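Local coordinates for protein methylxanthine N3-demethylase NdmB (Pseudomonas putida, PDB 6ICL) that removes the N3-methyl group of theobromine, 3-methylxanthine, caffeine and theophylline as formaldehyde, acting as a Rieske non-heme iron oxygenase in caffeine degradation, at residues K308-L311 with D312-P316; F195-F198 with A199-P203. One frame throughout, in Å; residues are numbered along the deposited sequence.

Interaction 1: residues K308-L311 with D312-P316; sequences KRVL and DEDQP. With FE (Fe (III) ion), chain C.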
ATOM      1  N   LYS A 308     -26.211   8.525   1.289  1.00 34.25           N
ATOM      2  CA  LYS A 308     -25.042   7.677   1.070  1.00 38.15           C
ATOM      3  C   LYS A 308     -25.227   6.304   1.711  1.00 36.64           C
ATOM      4  O   LYS A 308     -24.831   5.283   1.142  1.00 35.52           O
ATOM      5  CB  LYS A 308     -23.776   8.343   1.607  1.00 36.33           C
ATOM      6  CG  LYS A 308     -22.560   7.442   1.481  1.00 39.85           C
ATOM      7  CD  LYS A 308     -21.268   8.089   1.978  1.00 45.96           C
ATOM      8  CE  LYS A 308     -20.157   7.038   2.082  1.00 45.98           C
ATOM      9  NZ  LYS A 308     -19.936   6.377   0.772  1.00 46.68           N
ATOM     10  N   ARG A 309     -25.805   6.260   2.909  1.00 37.76           N
ATOM     11  CA  ARG A 309     -26.061   4.971   3.543  1.00 37.40           C
ATOM     12  C   ARG A 309     -26.942   4.081   2.663  1.00 35.50           C
ATOM     13  O   ARG A 309     -26.664   2.891   2.483  1.00 34.63           O
ATOM     14  CB  ARG A 309     -26.705   5.202   4.906  1.00 38.42           C
ATOM     15  CG  ARG A 309     -27.090   3.929   5.627  1.00 44.36           C
ATOM     16  CD  ARG A 309     -27.760   4.271   6.944  1.00 51.35           C
ATOM     17  NE  ARG A 309     -28.196   3.071   7.658  1.00 57.13           N
ATOM     18  CZ  ARG A 309     -28.988   3.089   8.724  1.00 62.21           C
ATOM     19  NH1 ARG A 309     -29.433   4.248   9.203  1.00 65.80           N
ATOM     20  NH2 ARG A 309     -29.349   1.950   9.304  1.00 60.13           N
ATOM     21  N   VAL A 310     -27.987   4.650   2.083  1.00 33.17           N
ATOM     22  CA  VAL A 310     -28.839   3.907   1.162  1.00 34.25           C
ATOM     23  C   VAL A 310     -28.048   3.476  -0.070  1.00 36.64           C
ATOM     24  O   VAL A 310     -28.090   2.307  -0.481  1.00 32.79           O
ATOM     25  CB  VAL A 310     -30.058   4.765   0.796  1.00 36.50           C
ATOM     26  CG1 VAL A 310     -30.784   4.211  -0.440  1.00 36.16           C
ATOM     27  CG2 VAL A 310     -30.986   4.865   2.021  1.00 32.78           C
ATOM     28  N   LEU A 311     -27.315   4.418  -0.676  1.00 34.04           N
ATOM     29  CA  LEU A 311     -26.503   4.105  -1.853  1.00 33.79           C
ATOM     30  C   LEU A 311     -25.546   2.960  -1.575  1.00 31.66           C
ATOM     31  O   LEU A 311     -25.363   2.068  -2.413  1.00 33.46           O
ATOM     32  CB  LEU A 311     -25.719   5.344  -2.290  1.00 35.74           C
ATOM     33  CG  LEU A 311     -26.512   6.526  -2.856  1.00 35.74           C
ATOM     34  CD1 LEU A 311     -25.575   7.733  -3.031  1.00 31.64           C
ATOM     35  CD2 LEU A 311     -27.152   6.134  -4.197  1.00 34.27           C
ATOM     36  N   ASP A 312     -24.944   2.951  -0.388  1.00 31.65           N
ATOM     37  CA  ASP A 312     -23.985   1.893  -0.093  1.00 37.48           C
ATOM     38  C   ASP A 312     -24.657   0.541   0.095  1.00 36.55           C
ATOM     39  O   ASP A 312     -23.997  -0.483  -0.093  1.00 35.61           O
ATOM     40  CB  ASP A 312     -23.155   2.230   1.153  1.00 36.62           C
ATOM     41  CG  ASP A 312     -22.112   3.302   0.884  1.00 43.11           C
ATOM     42  OD1 ASP A 312     -21.714   3.499  -0.297  1.00 42.61           O
ATOM     43  OD2 ASP A 312     -21.700   3.953   1.871  1.00 47.93           O
ATOM     44  N   GLU A 313     -25.952   0.511   0.434  1.00 33.51           N
ATOM     45  CA  GLU A 313     -26.672  -0.767   0.455  1.00 37.20           C
ATOM     46  C   GLU A 313     -26.967  -1.268  -0.962  1.00 30.02           C
ATOM     47  O   GLU A 313     -26.775  -2.450  -1.257  1.00 34.50           O
ATOM     48  CB  GLU A 313     -27.959  -0.625   1.276  1.00 34.03           C
ATOM     49  CG  GLU A 313     -27.672  -0.400   2.743  1.00 38.30           C
ATOM     50  CD  GLU A 313     -28.891   0.030   3.523  1.00 40.50           C
ATOM     51  OE1 GLU A 313     -29.886   0.484   2.914  1.00 36.73           O
ATOM     52  OE2 GLU A 313     -28.840  -0.075   4.756  1.00 46.78           O
ATOM     53  N   ASP A 314     -27.392  -0.378  -1.858  1.00 30.35           N
ATOM     54  CA  ASP A 314     -27.675  -0.775  -3.238  1.00 31.70           C
ATOM     55  C   ASP A 314     -26.412  -1.162  -3.997  1.00 33.94           C
ATOM     56  O   ASP A 314     -26.437  -2.091  -4.815  1.00 32.98           O
ATOM     57  CB  ASP A 314     -28.366   0.365  -3.979  1.00 35.07           C
ATOM     58  CG  ASP A 314     -29.848   0.507  -3.629  1.00 38.62           C
ATOM     59  OD1 ASP A 314     -30.584  -0.501  -3.588  1.00 40.21           O
ATOM     60  OD2 ASP A 314     -30.279   1.645  -3.428  1.00 38.97           O
ATOM     61  N   GLN A 315     -25.311  -0.428  -3.792  1.00 32.42           N
ATOM     62  CA  GLN A 315     -24.168  -0.516  -4.694  1.00 28.78           C
ATOM     63  C   GLN A 315     -23.676  -1.944  -4.946  1.00 31.40           C
ATOM     64  O   GLN A 315     -23.574  -2.336  -6.116  1.00 30.63           O
ATOM     65  CB  GLN A 315     -23.006   0.350  -4.179  1.00 29.52           C
ATOM     66  CG  GLN A 315     -21.811   0.318  -5.171  1.00 31.73           C
ATOM     67  CD  GLN A 315     -20.699   1.312  -4.822  1.00 35.67           C
ATOM     68  OE1 GLN A 315     -20.731   1.909  -3.758  1.00 37.04           O
ATOM     69  NE2 GLN A 315     -19.726   1.504  -5.743  1.00 33.64           N
ATOM     70  N   PRO A 316     -23.346  -2.752  -3.938  1.00 32.38           N
ATOM     71  CA  PRO A 316     -22.805  -4.084  -4.259  1.00 33.81           C
ATOM     72  C   PRO A 316     -23.832  -5.015  -4.889  1.00 33.55           C
ATOM     73  O   PRO A 316     -23.453  -5.899  -5.662  1.00 31.08           O
ATOM     74  CB  PRO A 316     -22.327  -4.607  -2.900  1.00 36.72           C
ATOM     75  CG  PRO A 316     -23.171  -3.850  -1.900  1.00 35.24           C
ATOM     76  CD  PRO A 316     -23.354  -2.495  -2.487  1.00 31.39           C
TER
HETATM   77 FE    FE C 401     -32.326   0.985  -3.108  1.00 32.65          FE
HETATM   78  O   HOH W   1     -26.718   0.145   6.595  1.00 52.87           O
HETATM   79  O   HOH W   2     -33.136   2.822  -3.638  1.00 39.71           O
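K308 reaches over to D312 one turn further along the same helix, and its NZ sits 3.2 Å from D312 OD2 in a salt bridge that uses the syn lone pair of that oxygen. With chi1 at 176° the lysine starts out extended, and only the last torsion, chi4 57°, swings the ammonium back over the carboxylate; CE lies beside OD2 as well. This pair and the end of R309 make the solvent side, and it is loose. R309 and E313 do not form a salt bridge: R309 NE is 4.3 Å from E313 OE2, and water 1 lies between them, donating to E313 OE2 at 2.8 Å and bonding only weakly to R309 NE. E313 itself is held on the protein side, OE1 by H202 and OE2 by T205.

The firm packing is on the inner face. There V310 leans on H202, T205 and L206, while L311 and D314 lie on strand 171-181. D314 N bonds V310 O at 3.1 Å, nearly straight (162°). That turn presents the buried D314 carboxylate to the iron, gripped by both oxygens, OD1 at 2.3 Å and OD2 at 2.2 Å. N191 also bonds OD1 and would hold the group's rotation. The bidentate carboxylate, together with H197 and H202, makes the iron site of two histidines and one carboxylate found in Rieske oxygenases.

Interaction 2: residues F195-F198 with A199-P203; sequences FSHF and AFVHP. With FE (Fe (III) ion), chain C.
F198 spreads its ring over the edge of H202: the rim of the imidazole is turned to the phenyl face, H202 CD2 coming nearest the rim atom F198 CD1 at 3.6 Å. The planes stand at 88°, a T-shaped pair that backs the histidine on its way to the metal. H202 NE2 binds the iron at 1.9 Å and H197 NE2 binds it at 2.1 Å; the 3.1 Å between these two nitrogens is simply the consequence of their sharing a metal, and the rings meet rim to rim. Water 2 takes a further place on the iron, 2.1 Å away.

H197 has its CG lodged between the backbone N and the carbonyl carbon (chi1 75°), which leaves H197 CD2 lying against V201 CB at 3.6 Å. Its carbonyl oxygen is held twice. V201 N reaches H197 O at 2.8 Å, almost in line with the carbonyl, whereas F200 N bonds the same H197 O from above the carbonyl plane at 3.1 Å. Ahead of this, a type I turn from F195 to F198 delivers the chain into the short helix, and water 3 takes the N-H of A199.

Both imidazoles are fixed from behind, H197 ND1 by D194 and H202 ND1 by E313. H108 of the second subunit, which lines that subunit's [2Fe-2S] pocket, packs on S196, H197 and F200, consistent with electron transfer between subunits. V201 and H202 rest on helix 300-319, while F195 meets F248 of strand 246-253 edge-to-face.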
ATOM      1  N   PHE A 195     -39.382  -0.151  -5.785  1.00 42.42           N
ATOM      2  CA  PHE A 195     -39.618  -0.322  -4.352  1.00 43.07           C
ATOM      3  C   PHE A 195     -39.524  -1.763  -3.887  1.00 43.42           C
ATOM      4  O   PHE A 195     -39.290  -2.002  -2.695  1.00 41.80           O
ATOM      5  CB  PHE A 195     -41.010   0.202  -3.964  1.00 49.53           C
ATOM      6  CG  PHE A 195     -41.056   1.671  -3.700  1.00 44.74           C
ATOM      7  CD1 PHE A 195     -40.815   2.163  -2.432  1.00 51.66           C
ATOM      8  CD2 PHE A 195     -41.350   2.560  -4.712  1.00 49.22           C
ATOM      9  CE1 PHE A 195     -40.858   3.528  -2.179  1.00 46.57           C
ATOM     10  CE2 PHE A 195     -41.394   3.929  -4.468  1.00 50.03           C
ATOM     11  CZ  PHE A 195     -41.148   4.408  -3.193  1.00 48.40           C
ATOM     12  N   SER A 196     -39.712  -2.732  -4.780  1.00 42.21           N
ATOM     13  CA  SER A 196     -39.766  -4.111  -4.314  1.00 40.75           C
ATOM     14  C   SER A 196     -38.437  -4.616  -3.760  1.00 46.83           C
ATOM     15  O   SER A 196     -38.426  -5.673  -3.124  1.00 41.59           O
ATOM     16  CB  SER A 196     -40.237  -5.024  -5.438  1.00 43.24           C
ATOM     17  OG  SER A 196     -39.317  -5.025  -6.498  1.00 49.83           O
ATOM     18  N   HIS A 197     -37.322  -3.896  -3.948  1.00 40.07           N
ATOM     19  CA  HIS A 197     -36.071  -4.364  -3.361  1.00 39.27           C
ATOM     20  C   HIS A 197     -35.831  -3.869  -1.934  1.00 41.10           C
ATOM     21  O   HIS A 197     -34.865  -4.324  -1.306  1.00 40.56           O
ATOM     22  CB  HIS A 197     -34.870  -3.972  -4.244  1.00 37.71           C
ATOM     23  CG  HIS A 197     -34.492  -2.523  -4.161  1.00 40.37           C
ATOM     24  ND1 HIS A 197     -35.058  -1.558  -4.967  1.00 40.33           N
ATOM     25  CD2 HIS A 197     -33.585  -1.881  -3.386  1.00 39.50           C
ATOM     26  CE1 HIS A 197     -34.528  -0.381  -4.679  1.00 42.68           C
ATOM     27  NE2 HIS A 197     -33.632  -0.550  -3.721  1.00 42.24           N
ATOM     28  N   PHE A 198     -36.671  -2.959  -1.399  1.00 41.37           N
ATOM     29  CA  PHE A 198     -36.403  -2.380  -0.076  1.00 38.68           C
ATOM     30  C   PHE A 198     -36.295  -3.448   1.008  1.00 44.05           C
ATOM     31  O   PHE A 198     -35.427  -3.360   1.888  1.00 40.46           O
ATOM     32  CB  PHE A 198     -37.490  -1.378   0.327  1.00 45.88           C
ATOM     33  CG  PHE A 198     -37.368  -0.044  -0.334  1.00 44.74           C
ATOM     34  CD1 PHE A 198     -36.705   0.095  -1.548  1.00 43.42           C
ATOM     35  CD2 PHE A 198     -37.915   1.083   0.259  1.00 47.31           C
ATOM     36  CE1 PHE A 198     -36.592   1.336  -2.166  1.00 44.20           C
ATOM     37  CE2 PHE A 198     -37.814   2.311  -0.353  1.00 44.25           C
ATOM     38  CZ  PHE A 198     -37.152   2.437  -1.576  1.00 45.51           C
ATOM     39  N   ALA A 199     -37.184  -4.453   0.984  1.00 40.51           N
ATOM     40  CA  ALA A 199     -37.193  -5.425   2.082  1.00 40.77           C
ATOM     41  C   ALA A 199     -35.887  -6.204   2.147  1.00 41.72           C
ATOM     42  O   ALA A 199     -35.480  -6.664   3.227  1.00 38.13           O
ATOM     43  CB  ALA A 199     -38.382  -6.382   1.931  1.00 43.78           C
ATOM     44  N   PHE A 200     -35.194  -6.330   1.017  1.00 38.02           N
ATOM     45  CA  PHE A 200     -33.995  -7.157   0.961  1.00 40.39           C
ATOM     46  C   PHE A 200     -32.713  -6.341   0.941  1.00 40.21           C
ATOM     47  O   PHE A 200     -31.718  -6.749   1.551  1.00 38.66           O
ATOM     48  CB  PHE A 200     -34.098  -8.095  -0.257  1.00 40.24           C
ATOM     49  CG  PHE A 200     -35.464  -8.763  -0.338  1.00 42.90           C
ATOM     50  CD1 PHE A 200     -35.759  -9.866   0.463  1.00 38.91           C
ATOM     51  CD2 PHE A 200     -36.482  -8.214  -1.123  1.00 44.96           C
ATOM     52  CE1 PHE A 200     -37.045 -10.438   0.447  1.00 41.97           C
ATOM     53  CE2 PHE A 200     -37.765  -8.784  -1.147  1.00 41.59           C
ATOM     54  CZ  PHE A 200     -38.039  -9.888  -0.376  1.00 43.86           C
ATOM     55  N   VAL A 201     -32.715  -5.194   0.265  1.00 39.38           N
ATOM     56  CA  VAL A 201     -31.515  -4.361   0.198  1.00 38.91           C
ATOM     57  C   VAL A 201     -31.466  -3.357   1.349  1.00 40.00           C
ATOM     58  O   VAL A 201     -30.387  -3.075   1.886  1.00 38.33           O
ATOM     59  CB  VAL A 201     -31.447  -3.650  -1.170  1.00 34.69           C
ATOM     60  CG1 VAL A 201     -30.211  -2.716  -1.256  1.00 34.34           C
ATOM     61  CG2 VAL A 201     -31.442  -4.674  -2.307  1.00 32.17           C
ATOM     62  N   HIS A 202     -32.632  -2.824   1.758  1.00 36.08           N
ATOM     63  CA  HIS A 202     -32.703  -1.728   2.727  1.00 39.39           C
ATOM     64  C   HIS A 202     -33.487  -2.074   3.995  1.00 44.55           C
ATOM     65  O   HIS A 202     -34.189  -1.201   4.514  1.00 46.56           O
ATOM     66  CB  HIS A 202     -33.362  -0.490   2.086  1.00 36.29           C
ATOM     67  CG  HIS A 202     -32.727  -0.030   0.803  1.00 38.44           C
ATOM     68  ND1 HIS A 202     -31.400   0.355   0.720  1.00 33.29           N
ATOM     69  CD2 HIS A 202     -33.237   0.122  -0.447  1.00 39.59           C
ATOM     70  CE1 HIS A 202     -31.125   0.722  -0.525  1.00 35.54           C
ATOM     71  NE2 HIS A 202     -32.219   0.579  -1.261  1.00 33.46           N
ATOM     72  N   PRO A 203     -33.406  -3.292   4.549  1.00 47.37           N
ATOM     73  CA  PRO A 203     -34.379  -3.647   5.604  1.00 50.24           C
ATOM     74  C   PRO A 203     -34.319  -2.753   6.837  1.00 56.54           C
ATOM     75  O   PRO A 203     -35.371  -2.342   7.344  1.00 63.81           O
ATOM     76  CB  PRO A 203     -34.027  -5.105   5.938  1.00 46.30           C
ATOM     77  CG  PRO A 203     -32.606  -5.267   5.524  1.00 49.60           C
ATOM     78  CD  PRO A 203     -32.443  -4.383   4.310  1.00 45.30           C
TER
HETATM   79 FE    FE C 401     -32.326   0.985  -3.108  1.00 32.65          FE
HETATM   80  O   HOH W   3     -39.531  -4.500  -0.430  1.00 45.50           O
HETATM   81  O   HOH W   2     -33.136   2.822  -3.638  1.00 39.71           O

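How the interactions relate
Coming from the N terminus, the chain meets interaction 2 first, where the end of the loop after helix 185-192 winds into the short helix 198-201; interaction 1 follows about a hundred residues later within helix 300-319, closing no loop beyond successive helical turns. The two are in series, neither nested nor crossed, and most of the antiparallel sheet of this domain is laid down between them. The iron joins them, with two ligands from interaction 2, one from interaction 1, and water 2 common to both. A second tie is the probable hydrogen bond between H202 ND1 and E313 OE1, 2.7 Å. Thus the residues flanking the short helix, H197 before and H202 after, are fastened to helix 300-319.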